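Local structure of lantibiotic dehydratase (Microbispora corallina, 5EHK) at residues Pro724-Leu737 / Arg755-Asp767. The protein probably dehydrates serine and threonine residues of the NAI-107 precursor peptide, using aminoacyl-tRNA, during biosynthesis of this lantibiotic. Sequence-based numbering, arbitrary orientation.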
loop_
_atom_site.group_PDB
_atom_site.type_symbol
_atom_site.label_atom_id
_atom_site.label_comp_id
_atom_site.label_asym_id
_atom_site.label_seq_id
_atom_site.Cartn_x
_atom_site.Cartn_y
_atom_site.Cartn_z
ATOM N N PRO A 724 32.427 7.383 23.587
ATOM C CA PRO A 724 33.259 6.868 24.674
ATOM C C PRO A 724 34.309 5.868 24.201
ATOM O O PRO A 724 34.278 5.391 23.065
ATOM C CB PRO A 724 32.243 6.204 25.613
ATOM C CG PRO A 724 30.984 6.072 24.813
ATOM C CD PRO A 724 30.996 7.223 23.871
ATOM N N ARG A 725 35.258 5.566 25.077
ATOM C CA ARG A 725 36.324 4.644 24.727
ATOM C C ARG A 725 35.747 3.228 24.680
ATOM O O ARG A 725 36.126 2.412 23.836
ATOM C CB ARG A 725 37.470 4.785 25.732
ATOM C CG ARG A 725 38.689 3.930 25.493
ATOM C CD ARG A 725 39.702 4.197 26.590
ATOM N NE ARG A 725 39.172 3.822 27.904
ATOM C CZ ARG A 725 39.286 2.610 28.440
ATOM N NH1 ARG A 725 39.927 1.661 27.782
ATOM N NH2 ARG A 725 38.768 2.342 29.628
ATOM N N ARG A 726 34.798 2.952 25.572
ATOM C CA ARG A 726 34.115 1.654 25.573
ATOM C C ARG A 726 32.712 1.751 24.984
ATOM O O ARG A 726 31.915 2.647 25.335
ATOM C CB ARG A 726 34.074 1.024 26.969
ATOM C CG ARG A 726 35.397 0.415 27.435
ATOM C CD ARG A 726 35.440 0.292 28.954
ATOM N NE ARG A 726 35.420 1.608 29.588
ATOM C CZ ARG A 726 35.393 1.821 30.900
ATOM N NH1 ARG A 726 35.346 0.799 31.745
ATOM N NH2 ARG A 726 35.381 3.061 31.358
ATOM N N VAL A 727 32.424 0.823 24.079
ATOM C CA VAL A 727 31.129 0.779 23.430
ATOM C C VAL A 727 30.635 -0.654 23.379
ATOM O O VAL A 727 31.414 -1.599 23.441
ATOM C CB VAL A 727 31.159 1.380 22.005
ATOM C CG1 VAL A 727 31.451 2.876 22.059
ATOM C CG2 VAL A 727 32.182 0.676 21.161
ATOM N N LEU A 728 29.320 -0.796 23.307
ATOM C CA LEU A 728 28.707 -2.062 22.971
ATOM C C LEU A 728 28.397 -1.983 21.479
ATOM O O LEU A 728 27.706 -1.052 21.028
ATOM C CB LEU A 728 27.420 -2.236 23.770
ATOM C CG LEU A 728 26.762 -3.617 23.852
ATOM C CD1 LEU A 728 27.702 -4.673 24.444
ATOM C CD2 LEU A 728 25.466 -3.533 24.650
ATOM N N ALA A 729 28.949 -2.921 20.711
ATOM C CA ALA A 729 28.664 -3.015 19.276
ATOM C C ALA A 729 27.480 -3.954 19.066
ATOM O O ALA A 729 27.583 -5.157 19.321
ATOM C CB ALA A 729 29.885 -3.496 18.503
ATOM N N VAL A 730 26.352 -3.389 18.647
ATOM C CA VAL A 730 25.093 -4.128 18.577
ATOM C C VAL A 730 24.578 -4.384 17.160
ATOM O O VAL A 730 24.461 -3.465 16.350
ATOM C CB VAL A 730 23.967 -3.397 19.370
ATOM C CG1 VAL A 730 22.661 -4.193 19.316
ATOM C CG2 VAL A 730 24.381 -3.175 20.820
ATOM N N SER A 731 24.262 -5.639 16.873
ATOM C CA SER A 731 23.419 -5.968 15.729
ATOM C C SER A 731 22.324 -6.942 16.163
ATOM O O SER A 731 22.029 -7.064 17.350
ATOM C CB SER A 731 24.230 -6.563 14.592
ATOM O OG SER A 731 23.796 -7.881 14.321
ATOM N N MET A 732 21.717 -7.635 15.207
ATOM C CA MET A 732 20.710 -8.626 15.549
ATOM C C MET A 732 21.406 -9.812 16.194
ATOM O O MET A 732 20.925 -10.371 17.179
ATOM C CB MET A 732 19.943 -9.071 14.310
ATOM C CG MET A 732 18.886 -10.145 14.574
ATOM S SD MET A 732 18.111 -10.764 13.060
ATOM C CE MET A 732 19.535 -11.490 12.236
ATOM N N ASP A 733 22.554 -10.182 15.635
ATOM C CA ASP A 733 23.282 -11.371 16.082
ATOM C C ASP A 733 24.327 -11.169 17.196
ATOM O O ASP A 733 24.658 -12.128 17.900
ATOM C CB ASP A 733 23.896 -12.109 14.886
ATOM C CG ASP A 733 22.896 -13.027 14.191
ATOM O OD1 ASP A 733 22.286 -13.876 14.886
ATOM O OD2 ASP A 733 22.702 -12.886 12.961
ATOM N N GLN A 734 24.845 -9.945 17.362
ATOM C CA GLN A 734 25.898 -9.713 18.366
ATOM C C GLN A 734 25.656 -8.525 19.309
ATOM O O GLN A 734 25.208 -7.450 18.908
ATOM C CB GLN A 734 27.294 -9.595 17.744
ATOM C CG GLN A 734 27.560 -8.300 17.009
ATOM C CD GLN A 734 26.936 -8.271 15.632
ATOM O OE1 GLN A 734 26.239 -9.208 15.230
ATOM N NE2 GLN A 734 27.206 -7.201 14.885
ATOM N N ARG A 735 25.945 -8.774 20.578
ATOM C CA ARG A 735 26.266 -7.735 21.525
ATOM C C ARG A 735 27.777 -7.872 21.614
ATOM O O ARG A 735 28.291 -8.980 21.787
ATOM C CB ARG A 735 25.625 -8.061 22.872
ATOM C CG ARG A 735 24.106 -7.970 22.883
ATOM C CD ARG A 735 23.549 -8.561 24.171
ATOM N NE ARG A 735 22.094 -8.416 24.270
ATOM C CZ ARG A 735 21.211 -9.201 23.650
ATOM N NH1 ARG A 735 21.621 -10.197 22.873
ATOM N NH2 ARG A 735 19.913 -8.990 23.803
ATOM N N LEU A 736 28.502 -6.770 21.479
ATOM C CA LEU A 736 29.958 -6.857 21.483
ATOM C C LEU A 736 30.628 -5.738 22.287
ATOM O O LEU A 736 30.707 -4.591 21.840
ATOM C CB LEU A 736 30.488 -6.923 20.057
ATOM C CG LEU A 736 31.757 -7.752 19.877
ATOM C CD1 LEU A 736 31.625 -9.071 20.618
ATOM C CD2 LEU A 736 32.052 -7.986 18.391
ATOM N N LEU A 737 31.085 -6.088 23.493
ATOM C CA LEU A 737 31.755 -5.147 24.389
ATOM C C LEU A 737 33.160 -4.916 23.885
ATOM O O LEU A 737 34.003 -5.813 23.932
ATOM C CB LEU A 737 31.842 -5.736 25.801
ATOM C CG LEU A 737 31.718 -4.810 27.016
ATOM C CD1 LEU A 737 32.167 -3.404 26.678
ATOM C CD2 LEU A 737 30.298 -4.796 27.533
ATOM N N ARG A 755 31.676 -6.761 7.890
ATOM C CA ARG A 755 30.793 -7.916 7.931
ATOM C C ARG A 755 29.327 -7.559 8.220
ATOM O O ARG A 755 28.425 -8.105 7.598
ATOM C CB ARG A 755 31.328 -8.925 8.949
ATOM C CG ARG A 755 30.398 -10.066 9.244
ATOM C CD ARG A 755 30.959 -10.977 10.320
ATOM N NE ARG A 755 29.994 -12.014 10.659
ATOM C CZ ARG A 755 29.078 -11.894 11.609
ATOM N NH1 ARG A 755 29.023 -10.790 12.337
ATOM N NH2 ARG A 755 28.228 -12.886 11.842
ATOM N N THR A 756 29.089 -6.648 9.158
ATOM C CA THR A 756 27.719 -6.277 9.518
ATOM C C THR A 756 27.512 -4.766 9.421
ATOM O O THR A 756 27.610 -4.066 10.428
ATOM C CB THR A 756 27.393 -6.705 10.969
ATOM O OG1 THR A 756 28.029 -7.955 11.263
ATOM C CG2 THR A 756 25.895 -6.843 11.171
ATOM N N PRO A 757 27.182 -4.271 8.214
ATOM C CA PRO A 757 27.081 -2.854 7.819
ATOM C C PRO A 757 26.126 -1.979 8.635
ATOM O O PRO A 757 26.372 -0.782 8.755
ATOM C CB PRO A 757 26.556 -2.932 6.381
ATOM C CG PRO A 757 25.899 -4.252 6.293
ATOM C CD PRO A 757 26.734 -5.162 7.134
ATOM N N GLU A 758 25.054 -2.541 9.170
ATOM C CA GLU A 758 24.100 -1.721 9.910
ATOM C C GLU A 758 24.408 -1.702 11.418
ATOM O O GLU A 758 23.546 -1.383 12.234
ATOM C CB GLU A 758 22.663 -2.188 9.633
ATOM C CG GLU A 758 22.278 -3.508 10.308
ATOM C CD GLU A 758 23.085 -4.702 9.814
ATOM O OE1 GLU A 758 23.831 -4.566 8.813
ATOM O OE2 GLU A 758 22.981 -5.779 10.442
ATOM N N LEU A 759 25.655 -2.005 11.770
ATOM C CA LEU A 759 26.090 -2.088 13.167
ATOM C C LEU A 759 25.988 -0.734 13.858
ATOM O O LEU A 759 26.115 0.314 13.225
ATOM C CB LEU A 759 27.531 -2.609 13.237
ATOM C CG LEU A 759 28.284 -2.928 14.536
ATOM C CD1 LEU A 759 27.573 -3.946 15.385
ATOM C CD2 LEU A 759 29.691 -3.423 14.192
ATOM N N ILE A 760 25.726 -0.758 15.158
ATOM C CA ILE A 760 25.685 0.472 15.929
ATOM C C ILE A 760 26.572 0.379 17.170
ATOM O O ILE A 760 27.170 -0.664 17.445
ATOM C CB ILE A 760 24.264 0.811 16.369
ATOM C CG1 ILE A 760 23.720 -0.297 17.266
ATOM C CG2 ILE A 760 23.408 1.049 15.163
ATOM C CD1 ILE A 760 22.431 0.053 17.958
ATOM N N ALA A 761 26.681 1.490 17.890
ATOM C CA ALA A 761 27.458 1.524 19.118
ATOM C C ALA A 761 26.605 2.031 20.266
ATOM O O ALA A 761 26.040 3.126 20.189
ATOM C CB ALA A 761 28.668 2.389 18.942
ATOM N N GLN A 762 26.521 1.241 21.335
ATOM C CA GLN A 762 25.826 1.692 22.531
ATOM C C GLN A 762 26.803 2.061 23.651
ATOM O O GLN A 762 27.841 1.402 23.866
ATOM C CB GLN A 762 24.863 0.624 23.029
ATOM C CG GLN A 762 23.439 0.747 22.510
ATOM C CD GLN A 762 22.551 -0.407 22.984
ATOM O OE1 GLN A 762 22.787 -1.011 24.042
ATOM N NE2 GLN A 762 21.547 -0.743 22.175
ATOM N N GLN A 763 26.467 3.134 24.358
ATOM C CA GLN A 763 27.157 3.448 25.582
ATOM C C GLN A 763 26.829 2.367 26.601
ATOM O O GLN A 763 25.655 2.037 26.804
ATOM C CB GLN A 763 26.768 4.823 26.109
ATOM C CG GLN A 763 27.557 5.212 27.351
ATOM C CD GLN A 763 27.380 6.670 27.741
ATOM O OE1 GLN A 763 26.277 7.234 27.643
ATOM N NE2 GLN A 763 28.469 7.285 28.210
ATOM N N VAL A 764 27.880 1.807 27.202
ATOM C CA VAL A 764 27.774 0.772 28.223
ATOM C C VAL A 764 27.024 1.251 29.469
ATOM O O VAL A 764 27.217 2.378 29.931
ATOM C CB VAL A 764 29.163 0.310 28.634
ATOM C CG1 VAL A 764 29.085 -0.780 29.683
ATOM C CG2 VAL A 764 29.920 -0.167 27.419
ATOM N N ALA A 765 26.181 0.379 30.016
ATOM C CA ALA A 765 25.372 0.722 31.170
ATOM C C ALA A 765 26.276 1.102 32.339
ATOM O O ALA A 765 27.127 0.312 32.754
ATOM C CB ALA A 765 24.488 -0.469 31.550
ATOM N N GLY A 766 26.108 2.317 32.851
ATOM C CA GLY A 766 26.868 2.744 34.009
ATOM C C GLY A 766 28.054 3.629 33.677
ATOM O O GLY A 766 28.584 4.322 34.537
ATOM N N ASP A 767 28.511 3.569 32.436
ATOM C CA ASP A 767 29.668 4.351 32.022
ATOM C C ASP A 767 29.411 5.853 32.127
ATOM O O ASP A 767 30.281 6.601 32.562
ATOM C CB ASP A 767 30.067 3.984 30.588
ATOM C CG ASP A 767 31.467 4.440 30.230
ATOM O OD1 ASP A 767 32.324 4.523 31.132
ATOM O OD2 ASP A 767 31.712 4.718 29.038
HETATM O O HOH W 1 34.683 3.855 28.247
#
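Leu-728 and Gln-762 face each other as a hydrogen-bonded antiparallel pair: Leu-728 N gives to Gln-762 O at 2.7 Å, and Gln-762 N returns a bond to Leu-728 O. One hydrogen-bonded pair further along the register, Val-730 and Ile-760 repeat the exchange with longer bonds, Val-730 N standing 3.1 Å from Ile-760 O.

On the face carrying these four residues, Leu-728 and Gln-762 run side by side. The Gln-762 amide lies over the CG2 methyl of Val-730, while Val-730 CB meets Ile-760 CG1 at 3.8 Å; beta-branched residues suit such extended backbone. Ala-729 and Ala-761, with small side chains fit for buried positions, occupy the other face. There Leu-759 CD1 packs 3.9 Å from Ala-729 CB; CG anti to the backbone N (chi1 -175°) carries the methyl to this edge, where the Gln-734 side chain, crossing Leu-759 at about a right angle, brings NE2 up to the CD1 methyl.

At the far end, Arg-726 NH2 and Asp-767 OD1 are 3.4 Å apart in a salt bridge of charge alone, their planes 74° apart. A water also bridges them, accepting from Arg-726 N and NE and donating to Asp-767 OD2.

At the opposite end of the strand, in the hairpin turn, Ser-731 OG accepts from Asp-733 N in an ST turn and donates to Gln-734 OE1, bracing the loop. The arrangement is a beta-hairpin, 726-730 with 735-739, whose first strand also pairs with 760-763 after helix 743-755, so that 726-730 lies between 735-739 and 760-763, and 760-763 in turn pairs antiparallel with 685-693.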